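Local coordinates for BexL (Amycolatopsis orientalis, PDB 4XRW), which probably cyclises, dehydrates and aromatises a nascent polyketide chain in the BE-7585A biosynthetic pathway, as a di-domain aromatase/cyclase of a type II polyketide synthase, at residues M21-D27 with R126-R132; D187-F191 with F320-A325; V192-W198 with S236-C240. One frame throughout, in Å; residues are numbered along the deposited sequence.

Contact 1: M21-D27 with R126-R132; sequences MREAEHD and RLLHAYR
Y131 lays its ring against the backbone and CB of R22. With CG of Y131 wedged between its backbone N and carbonyl carbon (chi1 45°), the ring swings over the neighbouring strand. R22 CB then lies 3.6 Å from Y131 CE1, an off-centre CH-pi contact, while R22 O sits over one ring face nearer the rim. The hydroxyl end of the ring passes A24 CB and bonds to D145 of helix 138-166, which also takes the R22 guanidinium in a salt bridge. This is the antiparallel pairing of first and last strands in the helix-grip sheet of the N-terminal half. R22, A24 and H26 form hydrogen-bonded pairs with Y131, H129 and L127, and their side chains share the helix-facing side. There one water joins H26 ND1 (2.9 Å), H129 ND1 (2.7 Å) and L127 O, lying in the plane of both imidazoles; H26 NE2 bonds to D149 of the helix. On the other side of the sheet E25 stretches out to R126, whose chain bends at chi3, in a side-on salt bridge. R126 NE reaches E25 OE1 at 2.8 Å from above the carboxylate plane, and R126 NH2 reaches E25 OE2 at 3.0 Å, on its syn side but tilted from that plane. L128 CD1 packs alongside the E25 chain. At the strand end the M21 side chain crosses that of R132 at about a right angle, M21 SD lying 3.9 Å from R132 CG.

Contact 2: D187-F191 with F320-A325; sequences DVYDF and FAKDHA
Both F191 and H324 hold CG opposite the backbone N (chi1 -178° in each), which sends the F191 ring out from helix 185-193 across the C-terminal helix and brings the imidazole of H324 beside it. The phenyl face lies on the backbone of A321: A321 CA stands 3.8 Å from the ring centroid, close to the ring normal, in a CH-pi contact. A321 CB comes nearer still to the rim, 3.5 Å from F191 CD1. At the far end of the ring F191 CZ meets F320 CB at 3.9 Å, while H324 CB and CG press on the CD2 side. The two aromatic planes are inclined obliquely, at 46°. One turn back, V188 places CG2 4.0 Å from A325 CB and A325 CB also touches D187 CB, so the alanine methyl rests against both. The helices run at 127° to each other with segment axes 9.1 Å apart; in this helix-grip domain a short helix thus leans on the long C-terminal helix 299-326. I181 of strand 172-181 adds to the cluster around V188 and A325, and R201 packs against F191 and H324. No hydrogen bond or salt bridge crosses between the segments: the join depends on the fit of an aromatic face to a helix backbone and on alanine methyls, with H324 contributing van der Waals contacts rather than a polar bond to helix 185-193.

Contact 3: V192-W198 with S236-C240; sequences VDQAALW and SVRVC
A buried guanidinium, that of R238, ends on a backbone carbonyl at the close of a helix and makes no salt bridge with the nearby carboxylate of D193. Extending from strand 231-241 with a bend at chi3 (-58°), the arginine turns the edge of its flat group to V192 O. The main bond, from R238 NH2, is 2.8 Å long with an N-H...O angle of 157°; V192 O lies nearly in the guanidinium plane, and the donor is tilted modestly from the carbonyl plane. R238 NH1 adds a weak, bent bond to the same V192 O at 3.2 Å. Thus two nitrogens converge on one oxygen. R238 NH2 also lies near D193 O, but at an angle too poor for a bond, and Q218 of strand 217-225 bonds to both R238 NH2 and D193 O. The indole of W198 is turned almost perpendicular to the guanidinium (89°), with W198 CH2 3.6 Å from R238 NH1, and A195 CB covers the centre of one indole face at 3.7 Å above its plane. A195 CB is also 3.8 Å from R238 NH2. Nearby, D193 OD1 comes within 3.4 Å of C240 SG. Helix 185-193 ends here in an inverse gamma turn centred on Q194, joining the helical cover of the C-terminal helix-grip domain to its sheet. Because the carbonyls at a helix C-terminus carry the negative end of the helix dipole, they probably help offset the buried arginine charge, with D193 OD1, 4.6 Å from R238 NH2, perhaps adding a longer-range pull.

In the fold
From the N terminus, contact 1 comes first: strand 22-30 pairs with strand 123-133, closing a loop of 98 residues that holds the other five strands of the N-terminal sheet. Helix 138-166 follows, then strand 172-181 opens the second sheet. Contact 2 then closes a loop running from helix 185-193 to the C-terminal helix 299-326, and contact 3, between 192-198 and 236-240, falls wholly within that loop. These two share helix 185-193 and touch, F191 O lying 3.0 Å from W198 NE1. Together they join that helix to the long helix and the second sheet. Contact 1 lies on the opposite side of the chain's centre from the other two, its own centre about 48 Å from that of contact 2.

Contact 1: M21-D27 with R126-R132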
loop_
_atom_site.group_PDB
_atom_site.type_symbol
_atom_site.label_atom_id
_atom_site.label_comp_id
_atom_site.label_asym_id
_atom_site.label_seq_id
_atom_site.Cartn_x
_atom_site.Cartn_y
_atom_site.Cartn_z
ATOM N N MET A 21 29.811 -13.952 -4.581
ATOM C CA MET A 21 28.592 -13.734 -3.801
ATOM C C MET A 21 28.834 -12.742 -2.660
ATOM O O MET A 21 29.395 -13.110 -1.624
ATOM C CB MET A 21 28.069 -15.063 -3.231
ATOM C CG MET A 21 26.723 -14.950 -2.475
ATOM S SD MET A 21 25.219 -15.031 -3.504
ATOM C CE MET A 21 24.939 -16.789 -3.568
ATOM N N ARG A 22 28.387 -11.500 -2.849
ATOM C CA ARG A 22 28.561 -10.455 -1.849
ATOM C C ARG A 22 27.483 -10.461 -0.790
ATOM O O ARG A 22 26.343 -10.867 -1.043
ATOM C CB ARG A 22 28.582 -9.074 -2.496
ATOM C CG ARG A 22 29.909 -8.724 -3.073
ATOM C CD ARG A 22 30.128 -7.236 -3.092
ATOM N NE ARG A 22 31.172 -6.912 -4.056
ATOM C CZ ARG A 22 31.388 -5.698 -4.546
ATOM N NH1 ARG A 22 30.623 -4.681 -4.164
ATOM N NH2 ARG A 22 32.371 -5.506 -5.410
ATOM N N GLU A 23 27.861 -9.971 0.386
ATOM C CA GLU A 23 26.956 -9.851 1.522
ATOM C C GLU A 23 26.914 -8.402 1.985
ATOM O O GLU A 23 27.924 -7.686 1.923
ATOM C CB GLU A 23 27.400 -10.779 2.666
ATOM C CG GLU A 23 27.205 -12.272 2.364
ATOM C CD GLU A 23 27.722 -13.192 3.468
ATOM O OE1 GLU A 23 28.954 -13.267 3.677
ATOM O OE2 GLU A 23 26.886 -13.849 4.120
ATOM N N ALA A 24 25.743 -7.948 2.422
ATOM C CA ALA A 24 25.625 -6.632 3.026
ATOM C C ALA A 24 24.748 -6.721 4.239
ATOM O O ALA A 24 23.961 -7.664 4.380
ATOM C CB ALA A 24 25.056 -5.625 2.051
ATOM N N GLU A 25 24.924 -5.757 5.133
ATOM C CA GLU A 25 24.074 -5.638 6.317
ATOM C C GLU A 25 23.902 -4.184 6.708
ATOM O O GLU A 25 24.855 -3.406 6.788
ATOM C CB GLU A 25 24.605 -6.420 7.535
ATOM C CG GLU A 25 23.613 -6.318 8.710
ATOM C CD GLU A 25 23.967 -7.092 9.977
ATOM O OE1 GLU A 25 23.521 -6.631 11.065
ATOM O OE2 GLU A 25 24.634 -8.157 9.901
ATOM N N HIS A 26 22.647 -3.841 6.943
ATOM C CA HIS A 26 22.254 -2.537 7.434
ATOM C C HIS A 26 21.388 -2.730 8.673
ATOM O O HIS A 26 20.731 -3.762 8.830
ATOM C CB HIS A 26 21.504 -1.771 6.351
ATOM C CG HIS A 26 22.320 -1.495 5.133
ATOM N ND1 HIS A 26 22.510 -2.422 4.125
ATOM C CD2 HIS A 26 22.984 -0.380 4.750
ATOM C CE1 HIS A 26 23.266 -1.890 3.182
ATOM N NE2 HIS A 26 23.564 -0.651 3.536
ATOM N N ASP A 27 21.414 -1.782 9.602
ATOM C CA ASP A 27 20.490 -1.878 10.726
ATOM C C ASP A 27 19.976 -0.504 11.147
ATOM O O ASP A 27 20.470 0.526 10.680
ATOM C CB ASP A 27 21.134 -2.623 11.902
ATOM C CG ASP A 27 22.413 -2.002 12.359
ATOM O OD1 ASP A 27 22.390 -0.818 12.766
ATOM O OD2 ASP A 27 23.444 -2.703 12.313
ATOM N N ARG A 126 17.796 -5.653 11.817
ATOM C CA ARG A 126 18.895 -5.922 10.911
ATOM C C ARG A 126 18.381 -6.428 9.575
ATOM O O ARG A 126 17.535 -7.331 9.543
ATOM C CB ARG A 126 19.813 -6.962 11.525
ATOM C CG ARG A 126 20.314 -6.567 12.911
ATOM C CD ARG A 126 21.008 -7.733 13.539
ATOM N NE ARG A 126 22.055 -8.294 12.701
ATOM C CZ ARG A 126 22.530 -9.522 12.834
ATOM N NH1 ARG A 126 22.047 -10.303 13.789
ATOM N NH2 ARG A 126 23.481 -9.975 12.012
ATOM N N LEU A 127 18.919 -5.871 8.497
ATOM C CA LEU A 127 18.521 -6.246 7.152
ATOM C C LEU A 127 19.763 -6.674 6.411
ATOM O O LEU A 127 20.651 -5.857 6.146
ATOM C CB LEU A 127 17.812 -5.083 6.463
ATOM C CG LEU A 127 17.480 -5.230 4.980
ATOM C CD1 LEU A 127 16.604 -6.431 4.726
ATOM C CD2 LEU A 127 16.823 -3.938 4.456
ATOM N N LEU A 128 19.841 -7.959 6.097
ATOM C CA LEU A 128 20.976 -8.535 5.403
ATOM C C LEU A 128 20.641 -8.832 3.959
ATOM O O LEU A 128 19.506 -9.229 3.673
ATOM C CB LEU A 128 21.397 -9.832 6.057
ATOM C CG LEU A 128 22.026 -9.738 7.451
ATOM C CD1 LEU A 128 21.040 -9.224 8.501
ATOM C CD2 LEU A 128 22.538 -11.135 7.825
ATOM N N HIS A 129 21.618 -8.685 3.071
ATOM C CA HIS A 129 21.458 -9.123 1.684
ATOM C C HIS A 129 22.619 -9.970 1.259
ATOM O O HIS A 129 23.749 -9.805 1.743
ATOM C CB HIS A 129 21.318 -7.927 0.741
ATOM C CG HIS A 129 20.011 -7.211 0.860
ATOM N ND1 HIS A 129 19.800 -6.178 1.754
ATOM C CD2 HIS A 129 18.839 -7.389 0.211
ATOM C CE1 HIS A 129 18.554 -5.757 1.649
ATOM N NE2 HIS A 129 17.951 -6.475 0.719
ATOM N N ALA A 130 22.344 -10.877 0.332
ATOM C CA ALA A 130 23.377 -11.657 -0.303
ATOM C C ALA A 130 23.073 -11.627 -1.783
ATOM O O ALA A 130 21.951 -11.948 -2.170
ATOM C CB ALA A 130 23.377 -13.074 0.234
ATOM N N TYR A 131 24.042 -11.252 -2.606
ATOM C CA TYR A 131 23.782 -11.148 -4.029
ATOM C C TYR A 131 24.993 -11.429 -4.872
ATOM O O TYR A 131 26.142 -11.360 -4.408
ATOM C CB TYR A 131 23.257 -9.754 -4.371
ATOM C CG TYR A 131 24.031 -8.666 -3.698
ATOM C CD1 TYR A 131 25.086 -8.035 -4.327
ATOM C CD2 TYR A 131 23.714 -8.293 -2.406
ATOM C CE1 TYR A 131 25.804 -7.028 -3.680
ATOM C CE2 TYR A 131 24.401 -7.328 -1.767
ATOM C CZ TYR A 131 25.449 -6.698 -2.385
ATOM O OH TYR A 131 26.094 -5.732 -1.674
ATOM N N ARG A 132 24.729 -11.721 -6.137
ATOM C CA ARG A 132 25.809 -11.757 -7.096
ATOM C C ARG A 132 25.338 -11.310 -8.457
ATOM O O ARG A 132 24.139 -11.257 -8.753
ATOM C CB ARG A 132 26.447 -13.141 -7.167
ATOM C CG ARG A 132 25.519 -14.311 -7.289
ATOM C CD ARG A 132 26.333 -15.612 -7.408
ATOM N NE ARG A 132 27.217 -15.577 -8.574
ATOM C CZ ARG A 132 27.725 -16.643 -9.187
ATOM N NH1 ARG A 132 27.439 -17.869 -8.767
ATOM N NH2 ARG A 132 28.523 -16.477 -10.235
HETATM O O HOH W 1 21.485 -5.128 3.604
#

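Contact 2: D187-F191 with F320-A325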
loop_
_atom_site.group_PDB
_atom_site.type_symbol
_atom_site.label_atom_id
_atom_site.label_comp_id
_atom_site.label_asym_id
_atom_site.label_seq_id
_atom_site.Cartn_x
_atom_site.Cartn_y
_atom_site.Cartn_z
ATOM N N ASP A 187 -20.872 -6.519 -12.409
ATOM C CA ASP A 187 -21.307 -5.194 -12.860
ATOM C C ASP A 187 -20.924 -4.080 -11.890
ATOM O O ASP A 187 -20.710 -2.944 -12.310
ATOM C CB ASP A 187 -22.819 -5.200 -13.100
ATOM C CG ASP A 187 -23.229 -6.204 -14.183
ATOM O OD1 ASP A 187 -22.374 -6.544 -15.037
ATOM O OD2 ASP A 187 -24.403 -6.644 -14.186
ATOM N N VAL A 188 -20.823 -4.389 -10.603
ATOM C CA VAL A 188 -20.421 -3.409 -9.635
ATOM C C VAL A 188 -18.898 -3.190 -9.738
ATOM O O VAL A 188 -18.404 -2.064 -9.815
ATOM C CB VAL A 188 -20.790 -3.847 -8.214
ATOM C CG1 VAL A 188 -20.402 -2.776 -7.245
ATOM C CG2 VAL A 188 -22.314 -4.177 -8.111
ATOM N N TYR A 189 -18.172 -4.295 -9.733
ATOM C CA TYR A 189 -16.723 -4.273 -9.977
ATOM C C TYR A 189 -16.356 -3.449 -11.203
ATOM O O TYR A 189 -15.474 -2.596 -11.144
ATOM C CB TYR A 189 -16.203 -5.703 -10.156
ATOM C CG TYR A 189 -14.745 -5.794 -10.587
ATOM C CD1 TYR A 189 -13.719 -5.836 -9.631
ATOM C CD2 TYR A 189 -14.402 -5.805 -11.920
ATOM C CE1 TYR A 189 -12.365 -5.914 -10.034
ATOM C CE2 TYR A 189 -13.077 -5.880 -12.328
ATOM C CZ TYR A 189 -12.071 -5.943 -11.378
ATOM O OH TYR A 189 -10.768 -6.023 -11.799
ATOM N N ASP A 190 -16.993 -3.743 -12.352
ATOM C CA ASP A 190 -16.682 -3.049 -13.593
ATOM C C ASP A 190 -16.864 -1.554 -13.462
ATOM O O ASP A 190 -16.099 -0.784 -14.030
ATOM C CB ASP A 190 -17.544 -3.538 -14.767
ATOM C CG ASP A 190 -17.146 -4.941 -15.284
ATOM O OD1 ASP A 190 -16.048 -5.462 -14.969
ATOM O OD2 ASP A 190 -17.958 -5.523 -16.032
ATOM N N PHE A 191 -17.893 -1.113 -12.750
ATOM C CA PHE A 191 -18.097 0.322 -12.567
ATOM C C PHE A 191 -16.895 0.985 -11.858
ATOM O O PHE A 191 -16.483 2.082 -12.224
ATOM C CB PHE A 191 -19.387 0.583 -11.760
ATOM C CG PHE A 191 -19.703 2.029 -11.564
ATOM C CD1 PHE A 191 -19.175 2.758 -10.494
ATOM C CD2 PHE A 191 -20.545 2.690 -12.451
ATOM C CE1 PHE A 191 -19.462 4.080 -10.323
ATOM C CE2 PHE A 191 -20.841 4.021 -12.285
ATOM C CZ PHE A 191 -20.318 4.725 -11.213
ATOM N N PHE A 320 -23.690 5.548 -6.878
ATOM C CA PHE A 320 -23.728 5.589 -8.333
ATOM C C PHE A 320 -23.416 4.248 -8.938
ATOM O O PHE A 320 -23.961 3.905 -9.980
ATOM C CB PHE A 320 -22.806 6.683 -8.889
ATOM C CG PHE A 320 -23.314 8.083 -8.615
ATOM C CD1 PHE A 320 -24.540 8.510 -9.127
ATOM C CD2 PHE A 320 -22.584 8.955 -7.836
ATOM C CE1 PHE A 320 -25.037 9.786 -8.825
ATOM C CE2 PHE A 320 -23.060 10.231 -7.529
ATOM C CZ PHE A 320 -24.280 10.651 -8.036
ATOM N N ALA A 321 -22.576 3.445 -8.281
ATOM C CA ALA A 321 -22.347 2.088 -8.720
ATOM C C ALA A 321 -23.630 1.251 -8.607
ATOM O O ALA A 321 -23.947 0.476 -9.508
ATOM C CB ALA A 321 -21.224 1.434 -7.922
ATOM N N LYS A 322 -24.339 1.407 -7.491
ATOM C CA LYS A 322 -25.631 0.751 -7.284
ATOM C C LYS A 322 -26.606 1.148 -8.382
ATOM O O LYS A 322 -27.216 0.279 -9.048
ATOM C CB LYS A 322 -26.193 1.111 -5.910
ATOM C CG LYS A 322 -27.492 0.400 -5.548
ATOM C CD LYS A 322 -27.913 0.790 -4.145
ATOM C CE LYS A 322 -29.358 0.470 -3.905
ATOM N NZ LYS A 322 -29.546 -0.963 -3.846
ATOM N N ASP A 323 -26.748 2.454 -8.601
ATOM C CA ASP A 323 -27.705 2.955 -9.589
ATOM C C ASP A 323 -27.386 2.386 -10.972
ATOM O O ASP A 323 -28.263 2.029 -11.736
ATOM C CB ASP A 323 -27.664 4.480 -9.660
ATOM C CG ASP A 323 -28.363 5.182 -8.494
ATOM O OD1 ASP A 323 -29.047 4.533 -7.664
ATOM O OD2 ASP A 323 -28.240 6.439 -8.438
ATOM N N HIS A 324 -26.096 2.321 -11.298
ATOM C CA HIS A 324 -25.668 1.861 -12.603
ATOM C C HIS A 324 -25.890 0.357 -12.799
ATOM O O HIS A 324 -26.384 -0.076 -13.834
ATOM C CB HIS A 324 -24.178 2.191 -12.800
ATOM C CG HIS A 324 -23.662 1.792 -14.142
ATOM N ND1 HIS A 324 -23.023 0.595 -14.368
ATOM C CD2 HIS A 324 -23.717 2.423 -15.333
ATOM C CE1 HIS A 324 -22.701 0.505 -15.644
ATOM N NE2 HIS A 324 -23.123 1.599 -16.253
ATOM N N ALA A 325 -25.514 -0.434 -11.797
ATOM C CA ALA A 325 -25.569 -1.883 -11.876
ATOM C C ALA A 325 -27.015 -2.357 -11.851
ATOM O O ALA A 325 -27.319 -3.387 -12.444
ATOM C CB ALA A 325 -24.782 -2.523 -10.732
#

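Contact 3: V192-W198 with S236-C240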
loop_
_atom_site.group_PDB
_atom_site.type_symbol
_atom_site.label_atom_id
_atom_site.label_comp_id
_atom_site.label_asym_id
_atom_site.label_seq_id
_atom_site.Cartn_x
_atom_site.Cartn_y
_atom_site.Cartn_z
ATOM N N VAL A 192 -16.366 0.326 -10.838
ATOM C CA VAL A 192 -15.218 0.890 -10.079
ATOM C C VAL A 192 -13.865 0.671 -10.821
ATOM O O VAL A 192 -12.973 1.520 -10.764
ATOM C CB VAL A 192 -15.151 0.290 -8.670
ATOM C CG1 VAL A 192 -14.083 0.914 -7.905
ATOM C CG2 VAL A 192 -16.514 0.520 -7.935
ATOM N N ASP A 193 -13.743 -0.444 -11.520
ATOM C CA ASP A 193 -12.533 -0.757 -12.301
ATOM C C ASP A 193 -12.346 0.222 -13.462
ATOM O O ASP A 193 -11.245 0.724 -13.715
ATOM C CB ASP A 193 -12.625 -2.189 -12.826
ATOM C CG ASP A 193 -11.394 -2.628 -13.621
ATOM O OD1 ASP A 193 -10.253 -2.431 -13.151
ATOM O OD2 ASP A 193 -11.596 -3.197 -14.715
ATOM N N GLN A 194 -13.429 0.493 -14.186
ATOM C CA GLN A 194 -13.360 1.311 -15.380
ATOM C C GLN A 194 -13.394 2.791 -15.049
ATOM O O GLN A 194 -14.354 3.547 -15.361
ATOM C CB GLN A 194 -14.496 0.907 -16.346
ATOM C CG GLN A 194 -14.356 -0.531 -16.773
ATOM C CD GLN A 194 -15.475 -1.025 -17.681
ATOM O OE1 GLN A 194 -16.127 -0.249 -18.370
ATOM N NE2 GLN A 194 -15.686 -2.324 -17.676
ATOM N N ALA A 195 -12.318 3.253 -14.419
ATOM C CA ALA A 195 -12.303 4.592 -13.875
ATOM C C ALA A 195 -12.138 5.657 -14.955
ATOM O O ALA A 195 -12.433 6.818 -14.718
ATOM C CB ALA A 195 -11.198 4.726 -12.800
ATOM N N ALA A 196 -11.744 5.255 -16.159
ATOM C CA ALA A 196 -11.643 6.201 -17.261
ATOM C C ALA A 196 -12.988 6.843 -17.541
ATOM O O ALA A 196 -13.048 7.946 -18.067
ATOM C CB ALA A 196 -11.102 5.512 -18.505
ATOM N N LEU A 197 -14.067 6.148 -17.162
ATOM C CA LEU A 197 -15.430 6.620 -17.405
ATOM C C LEU A 197 -15.991 7.479 -16.281
ATOM O O LEU A 197 -17.136 7.950 -16.353
ATOM C CB LEU A 197 -16.338 5.408 -17.638
ATOM C CG LEU A 197 -15.936 4.467 -18.789
ATOM C CD1 LEU A 197 -16.886 3.302 -18.870
ATOM C CD2 LEU A 197 -15.896 5.193 -20.160
ATOM N N TRP A 198 -15.223 7.668 -15.207
ATOM C CA TRP A 198 -15.733 8.403 -14.055
ATOM C C TRP A 198 -15.968 9.889 -14.294
ATOM O O TRP A 198 -16.746 10.492 -13.574
ATOM C CB TRP A 198 -14.789 8.234 -12.856
ATOM C CG TRP A 198 -14.837 6.922 -12.183
ATOM C CD1 TRP A 198 -15.604 5.840 -12.501
ATOM C CD2 TRP A 198 -14.055 6.530 -11.051
ATOM N NE1 TRP A 198 -15.367 4.806 -11.635
ATOM C CE2 TRP A 198 -14.425 5.199 -10.726
ATOM C CE3 TRP A 198 -13.093 7.175 -10.276
ATOM C CZ2 TRP A 198 -13.875 4.514 -9.667
ATOM C CZ3 TRP A 198 -12.538 6.482 -9.213
ATOM C CH2 TRP A 198 -12.921 5.158 -8.930
ATOM N N SER A 236 -3.314 7.590 -7.572
ATOM C CA SER A 236 -3.192 6.353 -6.825
ATOM C C SER A 236 -2.785 5.214 -7.752
ATOM O O SER A 236 -2.990 5.282 -8.972
ATOM C CB SER A 236 -4.508 6.016 -6.142
ATOM O OG SER A 236 -5.502 5.838 -7.149
ATOM N N VAL A 237 -2.228 4.161 -7.170
ATOM C CA VAL A 237 -1.915 2.952 -7.915
ATOM C C VAL A 237 -2.870 1.869 -7.413
ATOM O O VAL A 237 -3.050 1.724 -6.195
ATOM C CB VAL A 237 -0.442 2.543 -7.729
ATOM C CG1 VAL A 237 -0.200 1.166 -8.312
ATOM C CG2 VAL A 237 0.467 3.593 -8.355
ATOM N N ARG A 238 -3.550 1.197 -8.330
ATOM C CA ARG A 238 -4.544 0.190 -7.992
ATOM C C ARG A 238 -4.172 -1.173 -8.577
ATOM O O ARG A 238 -3.629 -1.280 -9.676
ATOM C CB ARG A 238 -5.946 0.613 -8.511
ATOM C CG ARG A 238 -6.240 2.062 -8.278
ATOM C CD ARG A 238 -7.761 2.365 -8.254
ATOM N NE ARG A 238 -8.381 1.940 -9.505
ATOM C CZ ARG A 238 -9.686 2.002 -9.764
ATOM N NH1 ARG A 238 -10.518 2.447 -8.852
ATOM N NH2 ARG A 238 -10.149 1.607 -10.935
ATOM N N VAL A 239 -4.482 -2.192 -7.809
ATOM C CA VAL A 239 -4.365 -3.557 -8.223
ATOM C C VAL A 239 -5.772 -4.191 -8.257
ATOM O O VAL A 239 -6.467 -4.263 -7.229
ATOM C CB VAL A 239 -3.464 -4.355 -7.268
ATOM C CG1 VAL A 239 -3.219 -5.705 -7.842
ATOM C CG2 VAL A 239 -2.109 -3.622 -7.009
ATOM N N CYS A 240 -6.137 -4.686 -9.431
ATOM C CA CYS A 240 -7.501 -5.134 -9.722
ATOM C C CYS A 240 -7.572 -6.666 -9.903
ATOM O O CYS A 240 -6.818 -7.256 -10.677
ATOM C CB CYS A 240 -7.983 -4.401 -10.977
ATOM S SG CYS A 240 -7.763 -2.602 -10.832
#